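Local coordinates for Aureochrome1-like protein (Ochromonas danica, PDB 6I20) that binds flavin mononucleotide in a PAS-fold light-oxygen-voltage (LOV) domain and probably serves as a blue-light photoreceptor of the aureochrome type, at residues A[17-22]-A[31-36]; A[80-85]-A[122-127]; A[93-98]-A[114-119]. One frame throughout, in Å; residues are numbered along the deposited sequence.

Contact 1: A[17-22]-A[31-36]; sequences NFVISD and VYASQG. With FMN (flavin mononucleotide), chain E.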
loop_
_atom_site.group_PDB
_atom_site.type_symbol
_atom_site.label_atom_id
_atom_site.label_comp_id
_atom_site.label_asym_id
_atom_site.label_seq_id
_atom_site.Cartn_x
_atom_site.Cartn_y
_atom_site.Cartn_z
ATOM N N ASN A 17 8.874 3.963 0.019
ATOM C CA ASN A 17 8.036 3.141 0.926
ATOM C C ASN A 17 7.073 2.363 0.050
ATOM O O ASN A 17 6.220 2.940 -0.596
ATOM C CB ASN A 17 7.178 4.013 1.867
ATOM C CG ASN A 17 7.982 5.024 2.615
ATOM O OD1 ASN A 17 9.146 4.793 2.935
ATOM N ND2 ASN A 17 7.372 6.166 2.892
ATOM N N PHE A 18 7.173 1.043 0.032
ATOM C CA PHE A 18 6.271 0.271 -0.768
ATOM C C PHE A 18 6.238 -1.162 -0.279
ATOM O O PHE A 18 7.147 -1.625 0.423
ATOM C CB PHE A 18 6.654 0.341 -2.270
ATOM C CG PHE A 18 7.954 -0.351 -2.603
ATOM C CD1 PHE A 18 9.161 0.334 -2.460
ATOM C CD2 PHE A 18 7.988 -1.702 -2.982
ATOM C CE1 PHE A 18 10.373 -0.294 -2.732
ATOM C CE2 PHE A 18 9.210 -2.327 -3.243
ATOM C CZ PHE A 18 10.394 -1.625 -3.081
ATOM N N VAL A 19 5.177 -1.849 -0.728
ATOM C CA VAL A 19 5.011 -3.279 -0.554
ATOM C C VAL A 19 4.523 -3.896 -1.850
ATOM O O VAL A 19 3.981 -3.206 -2.716
ATOM C CB VAL A 19 4.003 -3.650 0.568
ATOM C CG1 VAL A 19 4.470 -3.108 1.903
ATOM C CG2 VAL A 19 2.625 -3.187 0.249
ATOM N N ILE A 20 4.750 -5.194 -1.975
ATOM C CA ILE A 20 4.234 -6.019 -3.066
ATOM C C ILE A 20 3.357 -7.103 -2.432
ATOM O O ILE A 20 3.807 -7.755 -1.471
ATOM C CB ILE A 20 5.394 -6.703 -3.839
ATOM C CG1 ILE A 20 6.447 -5.661 -4.246
ATOM C CG2 ILE A 20 4.841 -7.433 -5.040
ATOM C CD1 ILE A 20 5.899 -4.582 -5.147
ATOM N N SER A 21 2.144 -7.306 -2.968
ATOM C CA SER A 21 1.265 -8.369 -2.484
ATOM C C SER A 21 1.082 -9.419 -3.567
ATOM O O SER A 21 1.401 -9.179 -4.748
ATOM C CB SER A 21 -0.111 -7.838 -2.072
ATOM O OG SER A 21 -0.929 -7.563 -3.217
ATOM N N ASP A 22 0.591 -10.579 -3.187
ATOM C CA ASP A 22 0.331 -11.687 -4.103
ATOM C C ASP A 22 -1.108 -12.168 -3.975
ATOM O O ASP A 22 -1.440 -12.865 -3.016
ATOM C CB ASP A 22 1.306 -12.844 -3.855
ATOM C CG ASP A 22 1.183 -13.984 -4.881
ATOM O OD1 ASP A 22 0.160 -14.101 -5.577
ATOM O OD2 ASP A 22 2.143 -14.786 -4.987
ATOM N N VAL A 31 4.280 -9.918 0.140
ATOM C CA VAL A 31 5.389 -10.826 -0.165
ATOM C C VAL A 31 6.743 -10.070 -0.235
ATOM O O VAL A 31 7.790 -10.737 -0.300
ATOM C CB VAL A 31 5.191 -11.682 -1.438
ATOM C CG1 VAL A 31 4.056 -12.677 -1.245
ATOM C CG2 VAL A 31 4.984 -10.794 -2.657
ATOM N N TYR A 32 6.737 -8.739 -0.183
ATOM C CA TYR A 32 7.964 -7.962 -0.159
ATOM C C TYR A 32 7.595 -6.623 0.488
ATOM O O TYR A 32 6.553 -6.025 0.134
ATOM C CB TYR A 32 8.504 -7.702 -1.594
ATOM C CG TYR A 32 9.842 -7.029 -1.572
ATOM C CD1 TYR A 32 9.939 -5.641 -1.506
ATOM C CD2 TYR A 32 11.022 -7.792 -1.570
ATOM C CE1 TYR A 32 11.195 -5.006 -1.412
ATOM C CE2 TYR A 32 12.261 -7.190 -1.498
ATOM C CZ TYR A 32 12.335 -5.805 -1.402
ATOM O OH TYR A 32 13.598 -5.219 -1.327
ATOM N N ALA A 33 8.438 -6.124 1.388
ATOM C CA ALA A 33 8.223 -4.794 1.990
ATOM C C ALA A 33 9.529 -4.068 2.033
ATOM O O ALA A 33 10.550 -4.634 2.423
ATOM C CB ALA A 33 7.655 -4.908 3.403
ATOM N N SER A 34 9.514 -2.809 1.603
ATOM C CA SER A 34 10.747 -2.031 1.619
ATOM C C SER A 34 11.150 -1.544 2.984
ATOM O O SER A 34 10.306 -1.395 3.885
ATOM C CB SER A 34 10.656 -0.813 0.703
ATOM O OG SER A 34 9.844 0.197 1.261
ATOM N N GLN A 35 12.416 -1.220 3.162
ATOM C CA GLN A 35 12.884 -0.620 4.390
ATOM C C GLN A 35 12.113 0.620 4.772
ATOM O O GLN A 35 11.817 0.828 5.932
ATOM C CB GLN A 35 14.404 -0.321 4.329
ATOM C CG GLN A 35 14.932 0.292 5.625
ATOM C CD GLN A 35 14.795 -0.643 6.800
ATOM O OE1 GLN A 35 15.381 -1.736 6.765
ATOM N NE2 GLN A 35 13.991 -0.261 7.827
ATOM N N GLY A 36 11.781 1.440 3.788
ATOM C CA GLY A 36 11.041 2.665 4.044
ATOM C C GLY A 36 9.681 2.378 4.650
ATOM O O GLY A 36 9.234 3.107 5.534
HETATM N N1 FMN E . -4.299 -0.377 3.168
HETATM C C2 FMN E . -3.857 0.583 4.009
HETATM O O2 FMN E . -4.655 1.029 4.866
HETATM N N3 FMN E . -2.593 1.072 3.984
HETATM C C4 FMN E . -1.669 0.639 3.074
HETATM O O4 FMN E . -0.526 1.168 3.038
HETATM C C4A FMN E . -2.071 -0.398 2.185
HETATM N N5 FMN E . -1.185 -0.893 1.265
HETATM C C5A FMN E . -1.642 -1.817 0.384
HETATM C C6 FMN E . -0.769 -2.338 -0.596
HETATM C C7 FMN E . -1.174 -3.263 -1.501
HETATM C C7M FMN E . -0.201 -3.786 -2.582
HETATM C C8 FMN E . -2.524 -3.756 -1.486
HETATM C C8M FMN E . -2.988 -4.764 -2.487
HETATM C C9 FMN E . -3.393 -3.268 -0.541
HETATM C C9A FMN E . -3.011 -2.301 0.379
HETATM N N10 FMN E . -3.893 -1.846 1.392
HETATM C C10 FMN E . -3.451 -0.866 2.234
HETATM C "C1'" FMN E . -5.303 -2.216 1.389
HETATM C "C2'" FMN E . -5.670 -3.472 2.184
HETATM O "O2'" FMN E . -4.602 -4.422 2.052
HETATM C "C3'" FMN E . -6.948 -4.072 1.617
HETATM O "O3'" FMN E . -6.835 -4.325 0.207
HETATM C "C4'" FMN E . -8.196 -3.253 1.860
HETATM O "O4'" FMN E . -8.275 -2.973 3.269
HETATM C "C5'" FMN E . -9.474 -4.058 1.446
HETATM O "O5'" FMN E . -9.321 -5.473 1.799
HETATM P P FMN E . -10.677 -6.312 2.036
HETATM O O1P FMN E . -10.258 -7.666 2.458
HETATM O O2P FMN E . -11.440 -5.587 3.066
HETATM O O3P FMN E . -11.359 -6.273 0.674
#

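Contact 2: A[80-85]-A[122-127]; sequences TVVLLN and DYAKAF. With FMN (flavin mononucleotide), chain E.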
loop_
_atom_site.group_PDB
_atom_site.type_symbol
_atom_site.label_atom_id
_atom_site.label_comp_id
_atom_site.label_asym_id
_atom_site.label_seq_id
_atom_site.Cartn_x
_atom_site.Cartn_y
_atom_site.Cartn_z
ATOM N N THR A 80 -5.538 5.873 -6.299
ATOM C CA THR A 80 -4.924 6.723 -5.302
ATOM C C THR A 80 -5.997 7.029 -4.255
ATOM O O THR A 80 -7.094 7.495 -4.602
ATOM C CB THR A 80 -4.487 8.066 -5.905
ATOM O OG1 THR A 80 -3.672 7.831 -7.045
ATOM C CG2 THR A 80 -3.706 8.895 -4.906
ATOM N N VAL A 81 -5.651 6.823 -2.998
ATOM C CA VAL A 81 -6.532 7.254 -1.882
ATOM C C VAL A 81 -5.671 7.940 -0.835
ATOM O O VAL A 81 -4.432 7.737 -0.772
ATOM C CB VAL A 81 -7.343 6.121 -1.189
ATOM C CG1 VAL A 81 -8.295 5.441 -2.150
ATOM C CG2 VAL A 81 -6.419 5.146 -0.505
ATOM N N VAL A 82 -6.309 8.747 -0.015
ATOM C CA VAL A 82 -5.655 9.276 1.177
ATOM C C VAL A 82 -6.478 8.751 2.351
ATOM O O VAL A 82 -7.696 8.940 2.384
ATOM C CB VAL A 82 -5.568 10.814 1.188
ATOM C CG1 VAL A 82 -5.066 11.314 2.525
ATOM C CG2 VAL A 82 -4.601 11.247 0.089
ATOM N N LEU A 83 -5.803 8.108 3.281
ATOM C CA LEU A 83 -6.511 7.552 4.449
ATOM C C LEU A 83 -5.619 7.546 5.661
ATOM O O LEU A 83 -4.401 7.560 5.575
ATOM C CB LEU A 83 -7.083 6.170 4.136
ATOM C CG LEU A 83 -6.184 4.949 4.254
ATOM C CD1 LEU A 83 -6.985 3.667 3.978
ATOM C CD2 LEU A 83 -4.986 4.971 3.314
ATOM N N LEU A 84 -6.277 7.491 6.831
ATOM C CA LEU A 84 -5.556 7.468 8.091
ATOM C C LEU A 84 -5.065 6.064 8.396
ATOM O O LEU A 84 -5.840 5.109 8.320
ATOM C CB LEU A 84 -6.472 7.974 9.202
ATOM C CG LEU A 84 -5.743 8.334 10.499
ATOM C CD1 LEU A 84 -4.970 9.643 10.363
ATOM C CD2 LEU A 84 -6.723 8.408 11.676
ATOM N N ASN A 85 -3.792 5.955 8.723
ATOM C CA ASN A 85 -3.200 4.677 9.087
ATOM C C ASN A 85 -2.514 4.821 10.454
ATOM O O ASN A 85 -2.322 5.907 10.988
ATOM C CB ASN A 85 -2.170 4.216 8.046
ATOM C CG ASN A 85 -2.741 3.496 6.845
ATOM O OD1 ASN A 85 -1.921 3.117 5.972
ATOM N ND2 ASN A 85 -4.034 3.200 6.775
ATOM N N ASP A 122 -3.268 18.854 6.752
ATOM C CA ASP A 122 -3.745 19.903 5.864
ATOM C C ASP A 122 -3.752 19.432 4.413
ATOM O O ASP A 122 -4.720 19.655 3.697
ATOM C CB ASP A 122 -2.901 21.176 5.986
ATOM C CG ASP A 122 -3.246 22.029 7.214
ATOM O OD1 ASP A 122 -4.131 21.699 8.036
ATOM O OD2 ASP A 122 -2.612 23.059 7.315
ATOM N N TYR A 123 -2.699 18.728 3.983
ATOM C CA TYR A 123 -2.661 18.175 2.609
ATOM C C TYR A 123 -3.793 17.158 2.440
ATOM O O TYR A 123 -4.474 17.183 1.402
ATOM C CB TYR A 123 -1.296 17.556 2.303
ATOM C CG TYR A 123 -1.196 16.893 0.944
ATOM C CD1 TYR A 123 -1.726 15.620 0.749
ATOM C CD2 TYR A 123 -0.544 17.488 -0.123
ATOM C CE1 TYR A 123 -1.651 14.971 -0.455
ATOM C CE2 TYR A 123 -0.458 16.841 -1.342
ATOM C CZ TYR A 123 -1.012 15.577 -1.515
ATOM O OH TYR A 123 -0.907 14.948 -2.747
ATOM N N ALA A 124 -3.979 16.301 3.427
ATOM C CA ALA A 124 -5.017 15.276 3.386
ATOM C C ALA A 124 -6.405 15.886 3.252
ATOM O O ALA A 124 -7.216 15.427 2.438
ATOM C CB ALA A 124 -4.946 14.359 4.618
ATOM N N LYS A 125 -6.695 16.915 4.040
ATOM C CA LYS A 125 -8.023 17.544 3.970
ATOM C C LYS A 125 -8.289 18.165 2.600
ATOM O O LYS A 125 -9.391 18.019 2.034
ATOM C CB LYS A 125 -8.215 18.573 5.073
ATOM C CG LYS A 125 -8.213 18.033 6.504
ATOM C CD LYS A 125 -9.099 16.798 6.775
ATOM C CE LYS A 125 -8.340 15.486 6.876
ATOM N NZ LYS A 125 -7.522 15.550 8.115
ATOM N N ALA A 126 -7.268 18.794 2.040
ATOM C CA ALA A 126 -7.387 19.394 0.703
ATOM C C ALA A 126 -7.583 18.315 -0.376
ATOM O O ALA A 126 -8.407 18.469 -1.267
ATOM C CB ALA A 126 -6.159 20.238 0.365
ATOM N N PHE A 127 -6.866 17.198 -0.242
ATOM C CA PHE A 127 -6.989 16.109 -1.195
ATOM C C PHE A 127 -8.414 15.563 -1.176
ATOM O O PHE A 127 -9.011 15.329 -2.219
ATOM C CB PHE A 127 -5.932 15.019 -0.914
ATOM C CG PHE A 127 -6.007 13.816 -1.814
ATOM C CD1 PHE A 127 -6.996 12.834 -1.649
ATOM C CD2 PHE A 127 -5.054 13.617 -2.808
ATOM C CE1 PHE A 127 -7.073 11.732 -2.472
ATOM C CE2 PHE A 127 -5.094 12.490 -3.611
ATOM C CZ PHE A 127 -6.113 11.554 -3.470
HETATM N N1 FMN E . -4.299 -0.377 3.168
HETATM C C2 FMN E . -3.857 0.583 4.009
HETATM O O2 FMN E . -4.655 1.029 4.866
HETATM N N3 FMN E . -2.593 1.072 3.984
HETATM C C4 FMN E . -1.669 0.639 3.074
HETATM O O4 FMN E . -0.526 1.168 3.038
HETATM C C4A FMN E . -2.071 -0.398 2.185
HETATM N N5 FMN E . -1.185 -0.893 1.265
HETATM C C5A FMN E . -1.642 -1.817 0.384
HETATM C C6 FMN E . -0.769 -2.338 -0.596
HETATM C C7 FMN E . -1.174 -3.263 -1.501
HETATM C C7M FMN E . -0.201 -3.786 -2.582
HETATM C C8 FMN E . -2.524 -3.756 -1.486
HETATM C C8M FMN E . -2.988 -4.764 -2.487
HETATM C C9 FMN E . -3.393 -3.268 -0.541
HETATM C C9A FMN E . -3.011 -2.301 0.379
HETATM N N10 FMN E . -3.893 -1.846 1.392
HETATM C C10 FMN E . -3.451 -0.866 2.234
HETATM C "C1'" FMN E . -5.303 -2.216 1.389
HETATM C "C2'" FMN E . -5.670 -3.472 2.184
HETATM O "O2'" FMN E . -4.602 -4.422 2.052
HETATM C "C3'" FMN E . -6.948 -4.072 1.617
HETATM O "O3'" FMN E . -6.835 -4.325 0.207
HETATM C "C4'" FMN E . -8.196 -3.253 1.860
HETATM O "O4'" FMN E . -8.275 -2.973 3.269
HETATM C "C5'" FMN E . -9.474 -4.058 1.446
HETATM O "O5'" FMN E . -9.321 -5.473 1.799
HETATM P P FMN E . -10.677 -6.312 2.036
HETATM O O1P FMN E . -10.258 -7.666 2.458
HETATM O O2P FMN E . -11.440 -5.587 3.066
HETATM O O3P FMN E . -11.359 -6.273 0.674
#

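Contact 3: A[93-98]-A[114-119]; sequences FWNQLF and GVQCKV. With FMN (flavin mononucleotide), chain E; EDO (1,2-ethanediol), chain F.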
loop_
_atom_site.group_PDB
_atom_site.type_symbol
_atom_site.label_atom_id
_atom_site.label_comp_id
_atom_site.label_asym_id
_atom_site.label_seq_id
_atom_site.Cartn_x
_atom_site.Cartn_y
_atom_site.Cartn_z
ATOM N N PHE A 93 -0.967 8.489 11.075
ATOM C CA PHE A 93 -0.448 9.324 10.003
ATOM C C PHE A 93 -1.401 9.244 8.843
ATOM O O PHE A 93 -2.087 8.246 8.664
ATOM C CB PHE A 93 0.969 8.904 9.598
ATOM C CG PHE A 93 1.090 7.535 9.000
ATOM C CD1 PHE A 93 1.187 6.412 9.816
ATOM C CD2 PHE A 93 1.125 7.332 7.621
ATOM C CE1 PHE A 93 1.316 5.131 9.293
ATOM C CE2 PHE A 93 1.265 6.053 7.098
ATOM C CZ PHE A 93 1.356 4.956 7.925
ATOM N N TRP A 94 -1.397 10.294 8.026
ATOM C CA TRP A 94 -2.152 10.272 6.766
ATOM C C TRP A 94 -1.275 9.670 5.680
ATOM O O TRP A 94 -0.121 10.077 5.520
ATOM C CB TRP A 94 -2.618 11.672 6.375
ATOM C CG TRP A 94 -3.711 12.171 7.256
ATOM C CD1 TRP A 94 -3.589 12.934 8.384
ATOM C CD2 TRP A 94 -5.090 11.860 7.127
ATOM N NE1 TRP A 94 -4.826 13.153 8.939
ATOM C CE2 TRP A 94 -5.766 12.504 8.192
ATOM C CE3 TRP A 94 -5.827 11.107 6.220
ATOM C CZ2 TRP A 94 -7.137 12.429 8.340
ATOM C CZ3 TRP A 94 -7.173 11.068 6.334
ATOM C CH2 TRP A 94 -7.823 11.724 7.387
ATOM N N ASN A 95 -1.842 8.729 4.945
ATOM C CA ASN A 95 -1.136 7.957 3.926
ATOM C C ASN A 95 -1.806 8.257 2.588
ATOM O O ASN A 95 -2.964 7.923 2.371
ATOM C CB ASN A 95 -1.273 6.468 4.282
ATOM C CG ASN A 95 -0.610 5.509 3.321
ATOM O OD1 ASN A 95 -0.022 5.920 2.315
ATOM N ND2 ASN A 95 -0.667 4.217 3.643
ATOM N N GLN A 96 -1.044 8.870 1.652
ATOM C CA GLN A 96 -1.454 8.904 0.243
ATOM C C GLN A 96 -0.941 7.642 -0.380
ATOM O O GLN A 96 0.295 7.445 -0.526
ATOM C CB GLN A 96 -0.921 10.148 -0.472
ATOM C CG GLN A 96 -1.382 10.187 -1.912
ATOM C CD GLN A 96 -0.888 11.429 -2.614
ATOM O OE1 GLN A 96 -1.258 12.493 -2.242
ATOM N NE2 GLN A 96 -0.032 11.266 -3.607
ATOM N N LEU A 97 -1.876 6.714 -0.635
ATOM C CA LEU A 97 -1.609 5.357 -1.023
ATOM C C LEU A 97 -1.928 5.164 -2.494
ATOM O O LEU A 97 -3.006 5.477 -2.935
ATOM C CB LEU A 97 -2.518 4.431 -0.190
ATOM C CG LEU A 97 -2.508 2.971 -0.543
ATOM C CD1 LEU A 97 -1.142 2.314 -0.355
ATOM C CD2 LEU A 97 -3.550 2.229 0.312
ATOM N N PHE A 98 -0.954 4.623 -3.223
ATOM C CA PHE A 98 -1.113 4.259 -4.645
ATOM C C PHE A 98 -1.059 2.747 -4.760
ATOM O O PHE A 98 -0.112 2.138 -4.253
ATOM C CB PHE A 98 0.099 4.833 -5.410
ATOM C CG PHE A 98 0.277 4.298 -6.817
ATOM C CD1 PHE A 98 -0.736 4.411 -7.744
ATOM C CD2 PHE A 98 1.456 3.705 -7.197
ATOM C CE1 PHE A 98 -0.540 3.953 -9.053
ATOM C CE2 PHE A 98 1.643 3.268 -8.490
ATOM C CZ PHE A 98 0.644 3.362 -9.399
ATOM N N GLY A 114 1.986 -1.437 -3.860
ATOM C CA GLY A 114 1.405 -0.351 -3.082
ATOM C C GLY A 114 2.504 0.563 -2.612
ATOM O O GLY A 114 3.509 0.106 -2.070
ATOM N N VAL A 115 2.359 1.850 -2.890
ATOM C CA VAL A 115 3.347 2.854 -2.517
ATOM C C VAL A 115 2.719 3.832 -1.544
ATOM O O VAL A 115 1.676 4.424 -1.856
ATOM C CB VAL A 115 3.879 3.608 -3.772
ATOM C CG1 VAL A 115 4.882 4.693 -3.360
ATOM C CG2 VAL A 115 4.457 2.626 -4.805
ATOM N N GLN A 116 3.339 4.009 -0.380
ATOM C CA GLN A 116 2.790 4.833 0.688
ATOM C C GLN A 116 3.581 6.131 0.786
ATOM O O GLN A 116 4.799 6.130 0.821
ATOM C CB GLN A 116 2.880 4.106 2.034
ATOM C CG GLN A 116 2.079 2.828 2.085
ATOM C CD GLN A 116 2.716 1.588 1.502
ATOM O OE1 GLN A 116 3.928 1.546 1.214
ATOM N NE2 GLN A 116 1.896 0.504 1.356
ATOM N N CYS A 117 2.886 7.242 0.930
ATOM C CA CYS A 117 3.507 8.519 1.235
ATOM C C CYS A 117 2.827 9.206 2.375
ATOM O O CYS A 117 1.624 9.480 2.351
ATOM C CB CYS A 117 3.473 9.421 0.013
ATOM S SG CYS A 117 4.307 10.992 0.338
ATOM N N LYS A 118 3.584 9.470 3.428
ATOM C CA LYS A 118 3.062 10.227 4.550
ATOM C C LYS A 118 2.832 11.663 4.104
ATOM O O LYS A 118 3.726 12.300 3.542
ATOM C CB LYS A 118 3.982 10.191 5.775
ATOM C CG LYS A 118 3.470 11.023 6.944
ATOM C CD LYS A 118 4.232 10.736 8.236
ATOM C CE LYS A 118 5.645 11.318 8.196
ATOM N NZ LYS A 118 5.626 12.788 8.039
ATOM N N VAL A 119 1.638 12.163 4.359
ATOM C CA VAL A 119 1.257 13.536 4.042
ATOM C C VAL A 119 0.703 14.249 5.280
ATOM O O VAL A 119 0.287 13.584 6.232
ATOM C CB VAL A 119 0.263 13.586 2.861
ATOM C CG1 VAL A 119 0.864 12.916 1.642
ATOM C CG2 VAL A 119 -1.067 12.939 3.189
HETATM N N1 FMN E . -4.299 -0.377 3.168
HETATM C C2 FMN E . -3.857 0.583 4.009
HETATM O O2 FMN E . -4.655 1.029 4.866
HETATM N N3 FMN E . -2.593 1.072 3.984
HETATM C C4 FMN E . -1.669 0.639 3.074
HETATM O O4 FMN E . -0.526 1.168 3.038
HETATM C C4A FMN E . -2.071 -0.398 2.185
HETATM N N5 FMN E . -1.185 -0.893 1.265
HETATM C C5A FMN E . -1.642 -1.817 0.384
HETATM C C6 FMN E . -0.769 -2.338 -0.596
HETATM C C7 FMN E . -1.174 -3.263 -1.501
HETATM C C7M FMN E . -0.201 -3.786 -2.582
HETATM C C8 FMN E . -2.524 -3.756 -1.486
HETATM C C8M FMN E . -2.988 -4.764 -2.487
HETATM C C9 FMN E . -3.393 -3.268 -0.541
HETATM C C9A FMN E . -3.011 -2.301 0.379
HETATM N N10 FMN E . -3.893 -1.846 1.392
HETATM C C10 FMN E . -3.451 -0.866 2.234
HETATM C "C1'" FMN E . -5.303 -2.216 1.389
HETATM C "C2'" FMN E . -5.670 -3.472 2.184
HETATM O "O2'" FMN E . -4.602 -4.422 2.052
HETATM C "C3'" FMN E . -6.948 -4.072 1.617
HETATM O "O3'" FMN E . -6.835 -4.325 0.207
HETATM C "C4'" FMN E . -8.196 -3.253 1.860
HETATM O "O4'" FMN E . -8.275 -2.973 3.269
HETATM C "C5'" FMN E . -9.474 -4.058 1.446
HETATM O "O5'" FMN E . -9.321 -5.473 1.799
HETATM P P FMN E . -10.677 -6.312 2.036
HETATM O O1P FMN E . -10.258 -7.666 2.458
HETATM O O2P FMN E . -11.440 -5.587 3.066
HETATM O O3P FMN E . -11.359 -6.273 0.674
HETATM C C1 EDO F . 8.091 8.345 5.052
HETATM O O1 EDO F . 9.379 7.981 4.585
HETATM C C2 EDO F . 7.582 9.499 4.195
HETATM O O2 EDO F . 6.495 9.128 3.334
HETATM O O HOH W 1 0.346 12.503 8.740
HETATM O O HOH W 2 1.765 7.102 -2.813
#

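Contact 1: A[17-22]-A[31-36]
Val-19 and Ala-33 form an antiparallel non-hydrogen-bonded pair, with Ile-20 and Tyr-32 as the hydrogen-bonded pair beside it; Ile-20 O accepts from Val-31 N at 2.7 Å and only weakly from Tyr-32 N, so the 31-36 segment spends two residues, Val-31 and Tyr-32, opposite the single Ile-20, a classic beta bulge. Further along, Ser-34 holds Phe-18 twice: its N donates to Phe-18 O at 2.9 Å, almost straight at 173°, and its OG receives the N-H of Phe-18 at 3.1 Å. The same hydroxyl bonds Gln-16 O and, from the N-cap position, Phe-37 N. With CG between its backbone N and carbonyl carbon (chi1 68°), the Phe-18 ring swings back over Ser-34, whose CB rests on one face 3.9 Å from the ring centroid. Phe-18 CE2 meets Tyr-32 CE1 at 3.8 Å; the ring planes are only 14° apart, but the offset is so large that rims meet rather than stack. A serine in place of Phe-18 would probably open a gap against Tyr-32 and leave Ser-34 CB without its aromatic cover. Val-19, on the face shared with Ala-33, brings CG2 to 3.6 Å from FMN C6. Val-8 and Leu-11 of helix 6-13 touch Phe-18, Phe-37 of helix 35-41 touches Val-19, and strand 109-119 runs along strand 18-21 on the side away from strand 30-33.

Contact 2: A[80-85]-A[122-127]
The C-terminal helix of this LOV domain packs on the PAS sheet here, with Ala-124 and Phe-127 of helix 121-130 meeting Val-82 of the outermost strand 79-86. Its position, directly after the last strand and on the face turned away from the flavin, is consistent with the signalling helix that follows the core in other LOV proteins. Strand and helix segments lie 9.0 Å apart at their closest, their N-to-C directions 133° apart, and no hydrogen bond joins them: the contact is wholly apolar. Val-82 carries most of it by splitting its two methyls. CG1, anti to the backbone N (chi1 172°), touches Ala-124 CB at 3.7 Å. CG2 stands over the middle of the Phe-127 ring, 3.4 Å from the centroid and close to the ring normal, a CH-pi contact that brings all six ring carbons within van der Waals range of one methyl. Thr-80 adds its CG2, 3.9 Å from Phe-127 CZ, at the far end of the ring. Trp-94 of the next strand also packs on Ala-124, and Tyr-123 OH bonds Gln-96 OE1, so the helix is held to two strands.

The alternating side chains of the strand turn the other way. Leu-83 packs on helix 63-75 and approaches the pyrimidine end of the flavin. Asn-85 belongs to the FMN pocket: its OD1 accepts a hydrogen bond from FMN N3 at 2.9 Å, nearly straight at 177°, and another from Asn-95 ND2. Asn-85 ND2 donates to FMN O2 at 3.0 Å, and the N3 and O2 bonds together fix which way round the carboxamide lies. Asn-85 ND2 also donates to Leu-84 O, approaching that oxygen from above the carbonyl plane at 3.0 Å.

Contact 3: A[93-98]-A[114-119]
Gln-96 pairs with Cys-117, and Phe-98 with Val-115, by two backbone bonds each, as hydrogen-bonded pairs of an antiparallel hairpin. At its end Val-119 N donates to Trp-94 O at 3.0 Å, while a water bridges Trp-94 N and Val-119 O in place of the return bond. A second water donates hydrogen bonds to Gln-96 O and Val-115 O, so that each carbonyl has a second donor. Lys-118 N donates to O2 of a 1,2-ethanediol at 2.9 Å, a molecule probably from the crystallisation liquor. Between the pairs, side chains of Asn-95, Leu-97 and Gln-116 face the flavin. Gln-116 bends at chi2 (82°) and sends NE2 to FMN O4 at 3.0 Å and weakly to FMN N5 at 3.4 Å; in LOV domains this glutamine is thought to reorient after photoactivation. Asn-95 ND2, besides its bond to Asn-85, reaches FMN O4 only weakly, its amide plane turned 50° from that of Gln-116. Leu-97 CD2 lies 3.5 Å from FMN C4A, and Gly-114 N 3.5 Å from FMN C7M. On the far face, Gln-96 touches Phe-127 of helix 121-130. Helix 35-41 packs on Gln-116 through Phe-37 and Leu-40, and strands 79-86 and 18-21 flank the hairpin.

All three contacts reach one five-stranded antiparallel sheet, and each touches FMN. Contact 3 is the middle member. Its strand 109-119 joins contact 1 through Val-19 N and Gly-114 O, 2.9 Å apart, and its strand 92-103 joins contact 2 through Val-81 O and Leu-97 N, 2.8 Å apart. The centres of contacts 2 and 3 lie about 8 Å apart and those of contacts 1 and 3 about 13 Å, whereas contacts 1 and 2 are about 21 Å apart and do not touch. Along the chain, contact 3 is nested inside the loop closed by contact 2. Contact 1 meets the dimethylbenzene end of the flavin, contact 2 its pyrimidine edge, and contact 3 the polar stretch about N5 and O4.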